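UV damage endonuclease (Sulfolobus acidocaldarius, PDB 3TC3) probably nicks damaged DNA at lesions such as those made by ultraviolet light, recognising them by dinucleotide flipping, and binds manganese in a TIM barrel. Local coordinates at residues 147-161 / 185-197. Residues are numbered along the deposited sequence; the frame is centred on the assembly and turned at random.
Sequences ADLLDSMGIEGKIQI and PSNISKRLVIEND. With MN (manganese (II) ion), chain C.
Ile161 CD1 lies across the branched end of Leu192, 3.9 Å from its CD2, while Ile159 CD1 packs on the aliphatic stem of Arg191; from helix 170-181, Phe177 covers Ile161 and Phe181 covers Leu192. On the other sheet face Val193 CG2 sits 3.4 Å from Gln160 CB, and its CG1 meets the bent chain of Lys158. Strands 158-161 and 192-195 are parallel neighbours in the eight-stranded TIM barrel, hydrogen-bonded from Ile159 N-Arg191 O through to Glu195 N-Ile161 O. Inside the barrel, Gln160 NE2 donates to Glu195 OE1 (3.2 Å) from above the carboxylate plane and also bonds Asp251, while Glu195 OE2 binds manganese at 2.2 Å with Asp220, Glu288 and a water close to Glu195 OE1. Before the strands, Arg191, extended from CG to NE (chi2 -174°), runs opposite to Leu150, whose CB lies over one guanidinium face. Close to the guanidinium plane, NE reaches Glu156 O, NH2 Ile155 O and NH1 Asn187 O, and NH1 and NH2 both hold Asp151 OD1 at 2.8 Å in a salt bridge, from one face of the carboxylate. Asn187 ND2 donates to Asp151 OD2 (3.1 Å, nearly straight at 170°) from the syn side, tilted out of the carboxylate plane.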
loop_
_atom_site.group_PDB
_atom_site.type_symbol
_atom_site.label_atom_id
_atom_site.label_comp_id
_atom_site.label_asym_id
_atom_site.label_seq_id
_atom_site.Cartn_x
_atom_site.Cartn_y
_atom_site.Cartn_z
ATOM N N ALA A 147 11.740 1.562 1.649
ATOM C CA ALA A 147 12.234 1.334 3.032
ATOM C C ALA A 147 12.997 2.571 3.468
ATOM O O ALA A 147 12.851 3.003 4.638
ATOM C CB ALA A 147 13.140 0.151 3.015
ATOM N N ASP A 148 13.818 3.127 2.595
ATOM C CA ASP A 148 14.556 4.347 3.005
ATOM C C ASP A 148 13.578 5.477 3.398
ATOM O O ASP A 148 13.901 6.315 4.275
ATOM C CB ASP A 148 15.458 4.837 1.852
ATOM C CG ASP A 148 16.706 3.964 1.648
ATOM O OD1 ASP A 148 16.990 3.117 2.510
ATOM O OD2 ASP A 148 17.338 4.154 0.603
ATOM N N LEU A 149 12.499 5.638 2.600
ATOM C CA LEU A 149 11.565 6.753 2.886
ATOM C C LEU A 149 10.954 6.571 4.285
ATOM O O LEU A 149 10.952 7.500 5.134
ATOM C CB LEU A 149 10.494 6.870 1.794
ATOM C CG LEU A 149 9.493 7.998 1.996
ATOM C CD1 LEU A 149 10.245 9.368 1.872
ATOM C CD2 LEU A 149 8.359 7.890 1.034
ATOM N N LEU A 150 10.457 5.389 4.560
ATOM C CA LEU A 150 9.871 5.037 5.862
ATOM C C LEU A 150 10.941 5.163 6.978
ATOM O O LEU A 150 10.631 5.733 8.069
ATOM C CB LEU A 150 9.283 3.632 5.773
ATOM C CG LEU A 150 8.091 3.622 4.725
ATOM C CD1 LEU A 150 7.649 2.152 4.558
ATOM C CD2 LEU A 150 6.904 4.427 5.190
ATOM N N ASP A 151 12.186 4.705 6.697
ATOM C CA ASP A 151 13.242 4.870 7.693
ATOM C C ASP A 151 13.493 6.332 7.975
ATOM O O ASP A 151 13.773 6.712 9.123
ATOM C CB ASP A 151 14.512 4.273 7.153
ATOM C CG ASP A 151 14.624 2.785 7.270
ATOM O OD1 ASP A 151 13.842 2.123 7.959
ATOM O OD2 ASP A 151 15.599 2.272 6.668
ATOM N N SER A 152 13.467 7.194 6.980
ATOM C CA SER A 152 13.791 8.609 7.154
ATOM C C SER A 152 12.744 9.300 7.975
ATOM O O SER A 152 13.055 10.328 8.630
ATOM C CB SER A 152 13.937 9.292 5.783
ATOM O OG SER A 152 12.667 9.581 5.162
ATOM N N MET A 153 11.512 8.782 7.966
ATOM C CA MET A 153 10.431 9.310 8.813
ATOM C C MET A 153 10.502 8.739 10.233
ATOM O O MET A 153 9.820 9.256 11.123
ATOM C CB MET A 153 9.056 8.981 8.216
ATOM C CG MET A 153 8.923 9.663 6.889
ATOM S SD MET A 153 7.348 9.250 6.090
ATOM C CE MET A 153 7.357 10.345 4.694
ATOM N N GLY A 154 11.346 7.731 10.468
ATOM C CA GLY A 154 11.414 7.079 11.780
ATOM C C GLY A 154 10.171 6.270 12.116
ATOM O O GLY A 154 9.805 6.131 13.296
ATOM N N ILE A 155 9.502 5.718 11.098
ATOM C CA ILE A 155 8.363 4.890 11.331
ATOM C C ILE A 155 8.520 3.481 10.739
ATOM O O ILE A 155 9.538 3.184 10.048
ATOM C CB ILE A 155 7.121 5.555 10.717
ATOM C CG1 ILE A 155 7.212 5.544 9.169
ATOM C CG2 ILE A 155 6.915 7.040 11.268
ATOM C CD1 ILE A 155 5.952 6.188 8.478
ATOM N N GLU A 156 7.587 2.626 11.107
ATOM C CA GLU A 156 7.648 1.241 10.554
ATOM C C GLU A 156 6.897 1.208 9.224
ATOM O O GLU A 156 7.588 1.488 8.182
ATOM C CB GLU A 156 7.122 0.187 11.517
ATOM C CG GLU A 156 7.938 0.012 12.886
ATOM C CD GLU A 156 9.451 -0.110 12.750
ATOM O OE1 GLU A 156 9.980 -0.757 11.817
ATOM O OE2 GLU A 156 10.151 0.422 13.644
ATOM N N GLY A 157 5.591 0.888 9.252
ATOM C CA GLY A 157 4.837 0.919 7.977
ATOM C C GLY A 157 5.041 -0.383 7.252
ATOM O O GLY A 157 5.947 -1.161 7.566
ATOM N N LYS A 158 4.180 -0.615 6.308
ATOM C CA LYS A 158 4.273 -1.800 5.416
ATOM C C LYS A 158 4.467 -1.414 3.973
ATOM O O LYS A 158 3.851 -0.450 3.506
ATOM C CB LYS A 158 3.015 -2.672 5.543
ATOM C CG LYS A 158 2.818 -3.266 7.013
ATOM C CD LYS A 158 3.932 -4.121 7.444
ATOM C CE LYS A 158 3.559 -4.804 8.809
ATOM N NZ LYS A 158 4.801 -5.416 9.290
ATOM N N ILE A 159 5.153 -2.273 3.232
ATOM C CA ILE A 159 5.347 -2.096 1.778
ATOM C C ILE A 159 4.691 -3.270 1.180
ATOM O O ILE A 159 5.148 -4.421 1.369
ATOM C CB ILE A 159 6.898 -2.072 1.411
ATOM C CG1 ILE A 159 7.576 -0.914 2.138
ATOM C CG2 ILE A 159 7.010 -1.966 -0.096
ATOM C CD1 ILE A 159 9.173 -1.078 2.079
ATOM N N GLN A 160 3.610 -3.026 0.432
ATOM C CA GLN A 160 2.780 -4.139 -0.095
ATOM C C GLN A 160 3.129 -4.320 -1.577
ATOM O O GLN A 160 3.143 -3.355 -2.440
ATOM C CB GLN A 160 1.286 -3.815 0.084
ATOM C CG GLN A 160 0.773 -2.715 -0.643
ATOM C CD GLN A 160 -0.675 -2.482 -0.153
ATOM O OE1 GLN A 160 -0.837 -1.722 0.826
ATOM N NE2 GLN A 160 -1.684 -3.237 -0.705
ATOM N N ILE A 161 3.289 -5.603 -1.925
ATOM C CA ILE A 161 3.480 -5.940 -3.331
ATOM C C ILE A 161 2.657 -7.168 -3.774
ATOM O O ILE A 161 2.182 -7.861 -2.923
ATOM C CB ILE A 161 4.955 -6.253 -3.677
ATOM C CG1 ILE A 161 5.441 -7.440 -2.850
ATOM C CG2 ILE A 161 5.789 -4.963 -3.434
ATOM C CD1 ILE A 161 6.933 -7.948 -3.316
ATOM N N PRO A 185 17.596 -7.183 2.052
ATOM C CA PRO A 185 18.022 -6.652 3.349
ATOM C C PRO A 185 16.856 -6.513 4.282
ATOM O O PRO A 185 15.722 -6.340 3.840
ATOM C CB PRO A 185 18.559 -5.245 3.003
ATOM C CG PRO A 185 17.823 -4.887 1.794
ATOM C CD PRO A 185 17.620 -6.174 0.990
ATOM N N SER A 186 17.112 -6.643 5.573
ATOM C CA SER A 186 16.147 -6.596 6.620
ATOM C C SER A 186 15.256 -5.386 6.618
ATOM O O SER A 186 14.115 -5.501 7.014
ATOM C CB SER A 186 16.873 -6.584 7.985
ATOM O OG SER A 186 17.517 -7.792 8.121
ATOM N N ASN A 187 15.763 -4.186 6.256
ATOM C CA ASN A 187 14.881 -3.001 6.341
ATOM C C ASN A 187 13.765 -3.041 5.310
ATOM O O ASN A 187 12.735 -2.390 5.493
ATOM C CB ASN A 187 15.612 -1.641 6.292
ATOM C CG ASN A 187 16.205 -1.302 4.932
ATOM O OD1 ASN A 187 16.521 -2.156 4.071
ATOM N ND2 ASN A 187 16.345 0.020 4.719
ATOM N N ILE A 188 13.953 -3.880 4.279
ATOM C CA ILE A 188 12.868 -4.089 3.322
ATOM C C ILE A 188 12.067 -5.298 3.776
ATOM O O ILE A 188 10.820 -5.269 3.846
ATOM C CB ILE A 188 13.395 -4.388 1.916
ATOM C CG1 ILE A 188 14.230 -3.173 1.406
ATOM C CG2 ILE A 188 12.240 -4.798 0.906
ATOM C CD1 ILE A 188 14.946 -3.479 0.061
ATOM N N SER A 189 12.786 -6.406 4.006
ATOM C CA SER A 189 12.042 -7.663 4.258
ATOM C C SER A 189 11.089 -7.545 5.491
ATOM O O SER A 189 9.993 -8.163 5.484
ATOM C CB SER A 189 13.007 -8.873 4.401
ATOM O OG SER A 189 13.751 -8.727 5.587
ATOM N N LYS A 190 11.490 -6.855 6.561
ATOM C CA LYS A 190 10.660 -6.722 7.740
ATOM C C LYS A 190 9.348 -5.979 7.494
ATOM O O LYS A 190 8.394 -6.156 8.225
ATOM C CB LYS A 190 11.425 -6.097 8.903
ATOM C CG LYS A 190 12.395 -7.126 9.580
ATOM C CD LYS A 190 11.595 -8.297 10.274
ATOM C CE LYS A 190 12.498 -9.204 11.103
ATOM N NZ LYS A 190 13.001 -10.296 10.202
ATOM N N ARG A 191 9.332 -5.185 6.422
ATOM C CA ARG A 191 8.200 -4.314 6.132
ATOM C C ARG A 191 7.331 -4.948 5.051
ATOM O O ARG A 191 6.189 -4.487 4.795
ATOM C CB ARG A 191 8.667 -2.978 5.605
ATOM C CG ARG A 191 9.270 -2.112 6.684
ATOM C CD ARG A 191 9.527 -0.818 6.026
ATOM N NE ARG A 191 9.833 0.202 7.061
ATOM C CZ ARG A 191 11.009 0.678 7.361
ATOM N NH1 ARG A 191 12.125 0.185 6.824
ATOM N NH2 ARG A 191 11.083 1.724 8.222
ATOM N N LEU A 192 7.786 -6.031 4.417
ATOM C CA LEU A 192 7.076 -6.444 3.181
ATOM C C LEU A 192 5.805 -7.237 3.507
ATOM O O LEU A 192 5.761 -8.037 4.462
ATOM C CB LEU A 192 8.012 -7.351 2.356
ATOM C CG LEU A 192 7.633 -7.428 0.895
ATOM C CD1 LEU A 192 7.980 -6.109 0.157
ATOM C CD2 LEU A 192 8.422 -8.576 0.188
ATOM N N VAL A 193 4.750 -6.939 2.716
ATOM C CA VAL A 193 3.521 -7.702 2.806
ATOM C C VAL A 193 3.052 -8.011 1.367
ATOM O O VAL A 193 3.470 -7.327 0.423
ATOM C CB VAL A 193 2.384 -6.990 3.619
ATOM C CG1 VAL A 193 2.878 -6.637 5.021
ATOM C CG2 VAL A 193 1.921 -5.749 2.837
ATOM N N ILE A 194 2.350 -9.130 1.182
ATOM C CA ILE A 194 1.953 -9.492 -0.173
ATOM C C ILE A 194 0.425 -9.487 -0.265
ATOM O O ILE A 194 -0.256 -9.821 0.656
ATOM C CB ILE A 194 2.510 -10.889 -0.606
ATOM C CG1 ILE A 194 2.106 -11.954 0.368
ATOM C CG2 ILE A 194 4.043 -10.853 -0.851
ATOM C CD1 ILE A 194 2.497 -13.428 -0.134
ATOM N N GLU A 195 -0.094 -9.213 -1.440
ATOM C CA GLU A 195 -1.529 -9.126 -1.622
ATOM C C GLU A 195 -1.925 -10.054 -2.786
ATOM O O GLU A 195 -1.194 -10.301 -3.773
ATOM C CB GLU A 195 -1.781 -7.687 -2.093
ATOM C CG GLU A 195 -3.230 -7.304 -2.446
ATOM C CD GLU A 195 -3.325 -5.976 -3.204
ATOM O OE1 GLU A 195 -2.413 -5.154 -3.143
ATOM O OE2 GLU A 195 -4.358 -5.735 -3.848
ATOM N N ASN A 196 -3.127 -10.601 -2.662
ATOM C CA ASN A 196 -3.653 -11.408 -3.706
ATOM C C ASN A 196 -4.028 -10.538 -4.912
ATOM O O ASN A 196 -4.482 -9.391 -4.722
ATOM C CB ASN A 196 -4.849 -12.242 -3.181
ATOM C CG ASN A 196 -5.998 -11.379 -2.626
ATOM O OD1 ASN A 196 -5.751 -10.609 -1.706
ATOM N ND2 ASN A 196 -7.202 -11.461 -3.230
ATOM N N ASP A 197 -3.876 -11.110 -6.088
ATOM C CA ASP A 197 -4.351 -10.395 -7.312
ATOM C C ASP A 197 -5.535 -11.049 -7.979
ATOM O O ASP A 197 -5.929 -12.154 -7.576
ATOM C CB ASP A 197 -3.134 -10.115 -8.210
ATOM C CG ASP A 197 -2.622 -11.380 -8.885
ATOM O OD1 ASP A 197 -3.230 -11.791 -9.921
ATOM O OD2 ASP A 197 -1.620 -12.000 -8.460
HETATM MN MN MN C . -5.709 -3.988 -3.658
HETATM O O HOH W 1 18.744 1.232 2.686
HETATM O O HOH W 2 5.825 -7.310 7.377
HETATM O O HOH W 3 -3.674 -2.855 -4.196
#